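Long-range contacts in mirolysin (Tannerella forsythia, PDB 6R7U), which probably acts as a zinc-dependent metallopeptidase of the pappalysin family, hydrolysing peptide bonds in protein substrates: residues S8-E13 against F169-Q174; D77-N82 against N98-F103; A106-N111 against A304-N309. The protein carries 1 engineered substitution. All blocks are in the same frame, centred on the assembly; numbering follows the deposited sequence. Where two conformers were deposited one is given.

How the contacts relate
Contact 1 is buried, with its Ser8 end close to the zinc, and almost wholly apolar: a leucine on two phenylalanine rings, with no hydrogen bond between its segments. Contact 2, on the other side of the chain's centre, is nested within the loop that contact 1 closes and is mixed, with an aromatic pair facing inward and an arginine reaching toward the outside. Contact 3 lies farthest out, its centre about 21 Å from the centre of the chain, and depends mainly on backbone bonds and a water. Contacts 2 and 3 adjoin in sequence, and both involve strand 101-105: N98-F103 enters this strand and A106-N111 leaves it. Strand 45-55 is a neighbour of both.

Contact 1 (S8-E13 against F169-Q174); sequences SELNME and FPFEFQ
Leu10 lies over one face of the Phe169 ring: CD1 stands above the ring centre, and CG is the CH-pi partner, 4.2 Å from the centroid and 27° off the normal. The two side chains approach from opposite directions. CD1 and CD2 also reach Phe171, with Leu10 CD1 4.0 Å from Phe171 CE1, so a single leucine bridges two aromatic rings.

Ser8 works at another part of Phe169. Its carbonyl O sits near the ring plane at the edge, 3.4 Å from Phe169 CZ, where the partly positive ring hydrogens are directed, while Ser8 CB packs 3.9 Å from Phe169 CE1. The hydroxyl turns elsewhere, to the carbonyl of Ala167.

The rings owe their places to different torsions: Phe169 holds CG opposite its carbonyl carbon (chi1 -72°), whereas Phe171 puts CG between N and C (chi1 76°), a crowded position that brings its ring round to the leucine methyls. Glu172, of the same segment, lies with CG 3.6 Å above one face of the Phe171 ring, and its OE1 accepts from the backbone N of Phe169 at 3.0 Å.

His211 meets the Phe169 ring, Glu9 touches His217, and the Ser8 side chain comes to about 4 Å from the zinc. Both histidines fall in the HxxxHxxxxxH zinc-binding pattern of metzincins, consistent with an N-terminal segment, probably part of the propeptide, packed beside the zinc site.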
loop_
_atom_site.group_PDB
_atom_site.type_symbol
_atom_site.label_atom_id
_atom_site.label_comp_id
_atom_site.label_asym_id
_atom_site.label_seq_id
_atom_site.Cartn_x
_atom_site.Cartn_y
_atom_site.Cartn_z
ATOM N N SER A 8 2.756 3.618 -8.690
ATOM C CA SER A 8 2.431 4.722 -7.807
ATOM C C SER A 8 3.654 5.563 -7.502
ATOM O O SER A 8 4.103 5.670 -6.371
ATOM C CB SER A 8 1.754 4.197 -6.545
ATOM O OG SER A 8 0.491 3.695 -6.957
ATOM N N GLU A 9 4.194 6.162 -8.564
ATOM C CA GLU A 9 5.327 7.062 -8.442
ATOM C C GLU A 9 4.832 8.464 -8.225
ATOM O O GLU A 9 3.743 8.850 -8.665
ATOM C CB GLU A 9 6.250 7.029 -9.683
ATOM C CG GLU A 9 6.280 5.761 -10.514
ATOM C CD GLU A 9 6.887 4.537 -9.863
ATOM O OE1 GLU A 9 8.130 4.390 -9.890
ATOM O OE2 GLU A 9 6.105 3.711 -9.341
ATOM N N LEU A 10 5.649 9.238 -7.563
ATOM C CA LEU A 10 5.405 10.639 -7.327
ATOM C C LEU A 10 6.675 11.325 -7.715
ATOM O O LEU A 10 7.523 11.585 -6.881
ATOM C CB LEU A 10 5.020 10.925 -5.863
ATOM C CG LEU A 10 3.543 10.891 -5.533
ATOM C CD1 LEU A 10 3.274 11.628 -4.239
ATOM C CD2 LEU A 10 2.707 11.535 -6.626
ATOM N N ASN A 11 6.873 11.489 -9.015
ATOM C CA ASN A 11 8.056 12.175 -9.492
ATOM C C ASN A 11 7.731 13.664 -9.374
ATOM O O ASN A 11 7.062 14.218 -10.255
ATOM C CB ASN A 11 8.375 11.724 -10.916
ATOM C CG ASN A 11 9.612 12.383 -11.496
ATOM O OD1 ASN A 11 9.951 13.526 -11.170
ATOM N ND2 ASN A 11 10.316 11.688 -12.380
HETATM N N MSE A 12 8.190 14.295 -8.286
HETATM C CA MSE A 12 7.864 15.697 -7.984
HETATM C C MSE A 12 8.345 16.704 -9.085
HETATM O O MSE A 12 7.615 17.664 -9.385
HETATM C CB MSE A 12 8.421 16.076 -6.600
HETATM C CG MSE A 12 7.727 15.312 -5.484
HETATM SE SE MSE A 12 5.801 15.294 -5.809
HETATM C CE MSE A 12 5.511 17.201 -5.404
ATOM N N GLU A 13 9.536 16.482 -9.669
ATOM C CA GLU A 13 10.088 17.348 -10.724
ATOM C C GLU A 13 9.114 17.331 -11.894
ATOM O O GLU A 13 8.741 18.400 -12.371
ATOM C CB GLU A 13 11.511 16.891 -11.156
ATOM C CG GLU A 13 12.278 17.811 -12.098
ATOM C CD GLU A 13 12.000 17.721 -13.591
ATOM O OE1 GLU A 13 12.365 18.682 -14.311
ATOM O OE2 GLU A 13 11.437 16.696 -14.047
ATOM N N PHE A 169 -2.992 7.620 -3.879
ATOM C CA PHE A 169 -2.535 8.279 -2.672
ATOM C C PHE A 169 -3.639 9.039 -1.960
ATOM O O PHE A 169 -4.531 9.587 -2.631
ATOM C CB PHE A 169 -1.437 9.295 -3.051
ATOM C CG PHE A 169 -0.153 8.622 -3.449
ATOM C CD1 PHE A 169 0.167 8.440 -4.785
ATOM C CD2 PHE A 169 0.768 8.222 -2.482
ATOM C CE1 PHE A 169 1.385 7.831 -5.150
ATOM C CE2 PHE A 169 1.985 7.633 -2.843
ATOM C CZ PHE A 169 2.292 7.446 -4.175
ATOM N N PRO A 170 -3.495 9.281 -0.654
ATOM C CA PRO A 170 -4.535 10.044 0.055
ATOM C C PRO A 170 -4.716 11.473 -0.457
ATOM O O PRO A 170 -5.838 11.985 -0.346
ATOM C CB PRO A 170 -4.002 10.111 1.493
ATOM C CG PRO A 170 -3.194 8.902 1.634
ATOM C CD PRO A 170 -2.519 8.698 0.293
ATOM N N PHE A 171 -3.661 12.158 -1.040
ATOM C CA PHE A 171 -3.891 13.554 -1.488
ATOM C C PHE A 171 -4.918 13.635 -2.668
ATOM O O PHE A 171 -5.371 14.729 -3.028
ATOM C CB PHE A 171 -2.581 14.272 -1.861
ATOM C CG PHE A 171 -2.037 13.854 -3.197
ATOM C CD1 PHE A 171 -1.157 12.792 -3.302
ATOM C CD2 PHE A 171 -2.387 14.543 -4.360
ATOM C CE1 PHE A 171 -0.626 12.432 -4.533
ATOM C CE2 PHE A 171 -1.863 14.170 -5.597
ATOM C CZ PHE A 171 -1.011 13.097 -5.676
ATOM N N GLU A 172 -5.180 12.499 -3.311
ATOM C CA GLU A 172 -6.132 12.393 -4.407
ATOM C C GLU A 172 -7.531 12.044 -3.944
ATOM O O GLU A 172 -8.466 12.043 -4.776
ATOM C CB GLU A 172 -5.665 11.280 -5.369
ATOM C CG GLU A 172 -4.272 11.510 -5.937
ATOM C CD GLU A 172 -3.792 10.380 -6.844
ATOM O OE1 GLU A 172 -3.202 9.388 -6.338
ATOM O OE2 GLU A 172 -4.011 10.495 -8.073
ATOM N N PHE A 173 -7.669 11.665 -2.654
ATOM C CA PHE A 173 -8.953 11.210 -2.135
ATOM C C PHE A 173 -10.068 12.245 -2.390
ATOM O O PHE A 173 -11.165 11.841 -2.784
ATOM C CB PHE A 173 -8.864 10.889 -0.641
ATOM C CG PHE A 173 -10.045 10.133 -0.093
ATOM C CD1 PHE A 173 -10.388 8.883 -0.597
ATOM C CD2 PHE A 173 -10.760 10.618 1.005
ATOM C CE1 PHE A 173 -11.475 8.165 -0.077
ATOM C CE2 PHE A 173 -11.831 9.875 1.546
ATOM C CZ PHE A 173 -12.176 8.654 0.995
ATOM N N GLN A 174 -9.820 13.545 -2.144
ATOM C CA GLN A 174 -10.876 14.533 -2.296
ATOM C C GLN A 174 -11.354 14.652 -3.759
ATOM O O GLN A 174 -12.535 14.876 -4.024
ATOM C CB GLN A 174 -10.393 15.912 -1.805
ATOM C CG GLN A 174 -11.472 16.944 -1.897
ATOM C CD GLN A 174 -11.074 18.158 -1.115
ATOM O OE1 GLN A 174 -10.071 18.803 -1.441
ATOM N NE2 GLN A 174 -11.869 18.502 -0.101
#

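Contact 2 (D77-N82 against N98-F103); sequences DFRRMN and NANIEF
Phe78 and Ala99 approach to 5.1 Å between their CA atoms, and Arg79 and Asn98 to 4.8 Å, as the loop after helix 64-77 passes the residues leading into strand 101-105. Asn98 OD1 lies 3.2 Å from Arg79 CA. A water completes this backbone junction, donating to Asp77 O and accepting from Ala99 N.

Phe103 turns its ring edge onto a face of Phe78, an edge-to-face pair with centroids 5.2 Å apart and planes at 65°. Its CE1 comes to 3.7 Å from Phe78 CG, and Ala99 CB closes the edge of the Phe78 ring at 4.1 Å from CD2. Val209 of helix 203-212 touches both side chains.

Arg79 has two conformers, so its polar contacts are tentative: in one, bent at chi3 (74°), NH1 makes a weak bond to Asn100 OD1 at 2.9 Å, an oxygen also bonded to Thr44, and NH2 a long salt bridge with Glu102 OE2. Its CG lies 3.3 Å from Ile101 O, which is buried without a hydrogen-bonding partner.

The buried aromatic side is apolar, while the arginine side has weak, long links; Arg79 is probably loosely held, in line with its two conformers.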
loop_
_atom_site.group_PDB
_atom_site.type_symbol
_atom_site.label_atom_id
_atom_site.label_comp_id
_atom_site.label_asym_id
_atom_site.label_seq_id
_atom_site.Cartn_x
_atom_site.Cartn_y
_atom_site.Cartn_z
ATOM N N ASP A 77 2.704 -7.596 8.756
ATOM C CA ASP A 77 3.624 -6.481 8.434
ATOM C C ASP A 77 3.256 -5.138 9.096
ATOM O O ASP A 77 4.144 -4.354 9.471
ATOM C CB ASP A 77 3.664 -6.316 6.904
ATOM C CG ASP A 77 4.241 -7.548 6.184
ATOM O OD1 ASP A 77 4.838 -8.441 6.880
ATOM O OD2 ASP A 77 4.216 -7.571 4.929
ATOM N N PHE A 78 1.962 -4.884 9.237
ATOM C CA PHE A 78 1.529 -3.593 9.777
ATOM C C PHE A 78 1.494 -3.620 11.315
ATOM O O PHE A 78 1.170 -2.594 11.943
ATOM C CB PHE A 78 0.153 -3.227 9.182
ATOM C CG PHE A 78 0.330 -2.627 7.803
ATOM C CD1 PHE A 78 0.404 -3.433 6.669
ATOM C CD2 PHE A 78 0.457 -1.257 7.639
ATOM C CE1 PHE A 78 0.555 -2.870 5.400
ATOM C CE2 PHE A 78 0.651 -0.700 6.375
ATOM C CZ PHE A 78 0.719 -1.509 5.261
ATOM N N ARG A 79 1.833 -4.767 11.926
ATOM C CA ARG A 79 1.843 -4.889 13.399
ATOM C C ARG A 79 3.205 -5.462 13.845
ATOM O O ARG A 79 3.349 -5.916 14.968
ATOM C CB ARG A 79 0.666 -5.757 13.886
ATOM C CG ARG A 79 -0.717 -5.263 13.429
ATOM C CD ARG A 79 -1.841 -5.787 14.297
ATOM N NE ARG A 79 -1.856 -5.096 15.593
ATOM C CZ ARG A 79 -2.818 -5.232 16.503
ATOM N NH1 ARG A 79 -2.742 -4.584 17.656
ATOM N NH2 ARG A 79 -3.864 -6.020 16.266
ATOM N N ARG A 80 4.205 -5.443 12.927
ATOM C CA ARG A 80 5.532 -5.976 13.177
ATOM C C ARG A 80 5.480 -7.370 13.892
ATOM O O ARG A 80 6.145 -7.612 14.939
ATOM C CB ARG A 80 6.446 -4.984 13.888
ATOM C CG ARG A 80 7.910 -5.438 13.748
ATOM C CD ARG A 80 8.932 -4.324 13.828
ATOM N NE ARG A 80 10.299 -4.854 13.694
ATOM C CZ ARG A 80 10.872 -5.115 12.517
ATOM N NH1 ARG A 80 10.214 -4.889 11.391
ATOM N NH2 ARG A 80 12.116 -5.574 12.463
HETATM N N MSE A 81 4.699 -8.268 13.273
HETATM C CA MSE A 81 4.548 -9.654 13.717
HETATM C C MSE A 81 5.030 -10.579 12.600
HETATM O O MSE A 81 4.799 -11.790 12.652
HETATM C CB MSE A 81 3.110 -9.967 14.137
HETATM C CG MSE A 81 2.723 -9.253 15.412
HETATM SE SE MSE A 81 0.873 -9.522 15.922
HETATM C CE MSE A 81 0.684 -11.458 15.719
ATOM N N ASN A 82 5.731 -9.987 11.596
ATOM C CA ASN A 82 6.314 -10.751 10.492
ATOM C C ASN A 82 7.509 -11.506 11.040
ATOM O O ASN A 82 8.410 -10.880 11.587
ATOM C CB ASN A 82 6.746 -9.870 9.293
ATOM C CG ASN A 82 7.533 -8.629 9.694
ATOM O OD1 ASN A 82 7.094 -7.857 10.520
ATOM N ND2 ASN A 82 8.681 -8.345 9.089
ATOM N N ASN A 98 5.976 -0.392 14.415
ATOM C CA ASN A 98 4.787 -1.214 14.523
ATOM C C ASN A 98 3.634 -0.268 14.219
ATOM O O ASN A 98 3.360 0.604 15.060
ATOM C CB ASN A 98 4.734 -1.808 15.936
ATOM C CG ASN A 98 3.514 -2.595 16.224
ATOM O OD1 ASN A 98 2.541 -2.564 15.484
ATOM N ND2 ASN A 98 3.545 -3.309 17.342
ATOM N N ALA A 99 2.966 -0.404 13.050
ATOM C CA ALA A 99 1.931 0.578 12.706
ATOM C C ALA A 99 0.710 0.436 13.577
ATOM O O ALA A 99 -0.090 1.368 13.651
ATOM C CB ALA A 99 1.546 0.465 11.244
ATOM N N ASN A 100 0.517 -0.753 14.188
ATOM C CA ASN A 100 -0.660 -1.018 15.038
ATOM C C ASN A 100 -1.928 -0.761 14.272
ATOM O O ASN A 100 -2.831 -0.056 14.751
ATOM C CB ASN A 100 -0.623 -0.180 16.320
ATOM C CG ASN A 100 -1.546 -0.707 17.379
ATOM O OD1 ASN A 100 -2.056 -1.823 17.289
ATOM N ND2 ASN A 100 -1.785 0.106 18.404
ATOM N N ILE A 101 -1.950 -1.294 13.042
ATOM C CA ILE A 101 -3.087 -1.245 12.149
ATOM C C ILE A 101 -3.465 -2.649 11.900
ATOM O O ILE A 101 -2.620 -3.445 11.474
ATOM C CB ILE A 101 -2.739 -0.489 10.839
ATOM C CG1 ILE A 101 -2.369 0.975 11.158
ATOM C CG2 ILE A 101 -3.958 -0.537 9.892
ATOM C CD1 ILE A 101 -1.843 1.850 9.813
ATOM N N GLU A 102 -4.768 -2.936 12.037
ATOM C CA GLU A 102 -5.298 -4.251 11.823
ATOM C C GLU A 102 -6.232 -4.200 10.623
ATOM O O GLU A 102 -6.978 -3.229 10.470
ATOM C CB GLU A 102 -6.040 -4.702 13.102
ATOM C CG GLU A 102 -6.746 -6.054 12.953
ATOM C CD GLU A 102 -7.169 -6.726 14.240
ATOM O OE1 GLU A 102 -7.923 -6.101 15.020
ATOM O OE2 GLU A 102 -6.762 -7.892 14.460
ATOM N N PHE A 103 -6.256 -5.271 9.851
ATOM C CA PHE A 103 -7.103 -5.410 8.678
ATOM C C PHE A 103 -8.018 -6.547 8.883
ATOM O O PHE A 103 -7.555 -7.644 9.248
ATOM C CB PHE A 103 -6.286 -5.678 7.397
ATOM C CG PHE A 103 -5.337 -4.551 7.126
ATOM C CD1 PHE A 103 -4.105 -4.485 7.777
ATOM C CD2 PHE A 103 -5.627 -3.599 6.169
ATOM C CE1 PHE A 103 -3.236 -3.403 7.564
ATOM C CE2 PHE A 103 -4.722 -2.557 5.900
ATOM C CZ PHE A 103 -3.565 -2.440 6.639
HETATM O O HOH W 1 4.427 -2.259 11.336
#

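Contact 3 (A106-N111 against A304-N309); sequences ARRDPN and ANELTN
Leu307 O is the point on which the two segments meet. Arg107 N gives Leu307 O a short, nearly straight hydrogen bond, 2.7 Å with an angle of 173° at the hydrogen. A weak second bond runs to Leu307 O from Arg108 N at 3.4 Å. Ala106 CA makes a CA-H...O contact of 3.3 Å with the same Leu307 O, so three successive residues converge on one carbonyl.

Side chains pack around this centre. Arg107 lays CG 3.4 Å from Thr308 O, then bends away, its NE going to the carbonyl of Thr115. Arg108 sets its CB 4.0 Å from Leu307 CD2. With bends at chi2 (-76°) and chi3, its chain curls back toward Glu306 O and Asn309 O, and NH1 donates to a water in the guanidinium plane; that water in turn donates to both carbonyls. The Glu306 carboxylate adds a long salt bridge, its OE2 3.6 Å from Arg108 NH1 but well out of the guanidinium plane, so charge alone acts there.

Farther out, Arg108 NE is held by the carbonyl of Gly112, and Asp109 OD1 accepts from Asn111 N in an Asx turn. Within the other segment, Thr308 OG1 donates to Ala304 O at 2.7 Å, and both residues rest on Leu46 and Pro48. The result is a short C-terminal helix fastened by a shared carbonyl acceptor to the loop leaving strand 101-105, alongside strand 45-55 of the central sheet.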
loop_
_atom_site.group_PDB
_atom_site.type_symbol
_atom_site.label_atom_id
_atom_site.label_comp_id
_atom_site.label_asym_id
_atom_site.label_seq_id
_atom_site.Cartn_x
_atom_site.Cartn_y
_atom_site.Cartn_z
ATOM N N ALA A 106 -14.390 -7.328 5.439
ATOM C CA ALA A 106 -15.733 -6.846 5.786
ATOM C C ALA A 106 -16.722 -7.994 5.903
ATOM O O ALA A 106 -16.607 -8.993 5.170
ATOM C CB ALA A 106 -16.235 -5.871 4.737
ATOM N N ARG A 107 -17.729 -7.817 6.779
ATOM C CA ARG A 107 -18.800 -8.796 6.947
ATOM C C ARG A 107 -20.161 -8.194 6.658
ATOM O O ARG A 107 -21.168 -8.927 6.623
ATOM C CB ARG A 107 -18.763 -9.366 8.368
ATOM C CG ARG A 107 -17.403 -10.020 8.710
ATOM C CD ARG A 107 -16.985 -11.130 7.738
ATOM N NE ARG A 107 -18.015 -12.165 7.559
ATOM C CZ ARG A 107 -18.129 -13.254 8.315
ATOM N NH1 ARG A 107 -17.303 -13.454 9.335
ATOM N NH2 ARG A 107 -19.087 -14.142 8.069
ATOM N N ARG A 108 -20.188 -6.878 6.414
ATOM C CA ARG A 108 -21.399 -6.176 6.011
ATOM C C ARG A 108 -21.097 -5.348 4.773
ATOM O O ARG A 108 -20.132 -4.550 4.793
ATOM C CB ARG A 108 -21.954 -5.294 7.134
ATOM C CG ARG A 108 -22.334 -6.046 8.409
ATOM C CD ARG A 108 -23.638 -6.832 8.314
ATOM N NE ARG A 108 -24.817 -5.968 8.179
ATOM C CZ ARG A 108 -25.338 -5.216 9.151
ATOM N NH1 ARG A 108 -24.762 -5.169 10.348
ATOM N NH2 ARG A 108 -26.406 -4.465 8.916
ATOM N N ASP A 109 -21.915 -5.539 3.718
ATOM C CA ASP A 109 -21.654 -4.794 2.498
ATOM C C ASP A 109 -22.300 -3.379 2.585
ATOM O O ASP A 109 -22.957 -3.064 3.588
ATOM C CB ASP A 109 -22.080 -5.585 1.257
ATOM C CG ASP A 109 -23.547 -5.557 0.886
ATOM O OD1 ASP A 109 -24.322 -4.775 1.510
ATOM O OD2 ASP A 109 -23.935 -6.325 -0.011
ATOM N N PRO A 110 -22.090 -2.490 1.580
ATOM C CA PRO A 110 -22.587 -1.104 1.736
ATOM C C PRO A 110 -24.100 -0.964 1.790
ATOM O O PRO A 110 -24.575 0.109 2.163
ATOM C CB PRO A 110 -21.984 -0.379 0.508
ATOM C CG PRO A 110 -20.799 -1.221 0.132
ATOM C CD PRO A 110 -21.269 -2.608 0.353
ATOM N N ASN A 111 -24.858 -1.989 1.389
ATOM C CA ASN A 111 -26.323 -1.960 1.430
ATOM C C ASN A 111 -26.832 -2.718 2.670
ATOM O O ASN A 111 -28.022 -2.977 2.778
ATOM C CB ASN A 111 -26.930 -2.531 0.148
ATOM C CG ASN A 111 -26.645 -1.580 -1.009
ATOM O OD1 ASN A 111 -26.174 -0.466 -0.792
ATOM N ND2 ASN A 111 -26.932 -1.983 -2.246
ATOM N N ALA A 304 -15.971 0.696 11.664
ATOM C CA ALA A 304 -15.073 -0.422 11.369
ATOM C C ALA A 304 -15.477 -1.670 12.135
ATOM O O ALA A 304 -15.500 -2.732 11.540
ATOM C CB ALA A 304 -13.599 -0.085 11.652
ATOM N N ASN A 305 -15.869 -1.547 13.405
ATOM C CA ASN A 305 -16.251 -2.726 14.169
ATOM C C ASN A 305 -17.527 -3.354 13.606
ATOM O O ASN A 305 -17.569 -4.578 13.365
ATOM C CB ASN A 305 -16.392 -2.416 15.635
ATOM C CG ASN A 305 -15.969 -3.598 16.471
ATOM O OD1 ASN A 305 -16.805 -4.333 17.010
ATOM N ND2 ASN A 305 -14.653 -3.831 16.570
ATOM N N GLU A 306 -18.556 -2.532 13.382
ATOM C CA GLU A 306 -19.826 -3.043 12.848
ATOM C C GLU A 306 -19.615 -3.709 11.492
ATOM O O GLU A 306 -20.243 -4.728 11.185
ATOM C CB GLU A 306 -20.825 -1.886 12.671
ATOM C CG GLU A 306 -22.152 -2.339 12.064
ATOM C CD GLU A 306 -23.236 -1.302 11.800
ATOM O OE1 GLU A 306 -23.099 -0.141 12.248
ATOM O OE2 GLU A 306 -24.238 -1.667 11.147
ATOM N N LEU A 307 -18.788 -3.088 10.653
ATOM C CA LEU A 307 -18.612 -3.611 9.295
ATOM C C LEU A 307 -17.743 -4.867 9.225
ATOM O O LEU A 307 -17.639 -5.453 8.146
ATOM C CB LEU A 307 -17.984 -2.508 8.416
ATOM C CG LEU A 307 -18.881 -1.311 8.185
ATOM C CD1 LEU A 307 -18.246 -0.344 7.228
ATOM C CD2 LEU A 307 -20.309 -1.739 7.692
ATOM N N THR A 308 -17.035 -5.220 10.330
ATOM C CA THR A 308 -16.149 -6.374 10.306
ATOM C C THR A 308 -16.659 -7.490 11.278
ATOM O O THR A 308 -15.973 -8.504 11.435
ATOM C CB THR A 308 -14.711 -5.948 10.610
ATOM O OG1 THR A 308 -14.692 -5.301 11.877
ATOM C CG2 THR A 308 -14.150 -5.011 9.558
ATOM N N ASN A 309 -17.904 -7.336 11.811
ATOM C CA ASN A 309 -18.572 -8.318 12.667
ATOM C C ASN A 309 -19.716 -9.011 11.910
ATOM O O ASN A 309 -20.545 -8.334 11.286
ATOM C CB ASN A 309 -19.091 -7.666 13.923
ATOM C CG ASN A 309 -17.999 -7.230 14.854
ATOM O OD1 ASN A 309 -16.832 -7.607 14.717
ATOM N ND2 ASN A 309 -18.356 -6.394 15.805
HETATM O O HOH W 2 -22.632 -6.277 11.808
#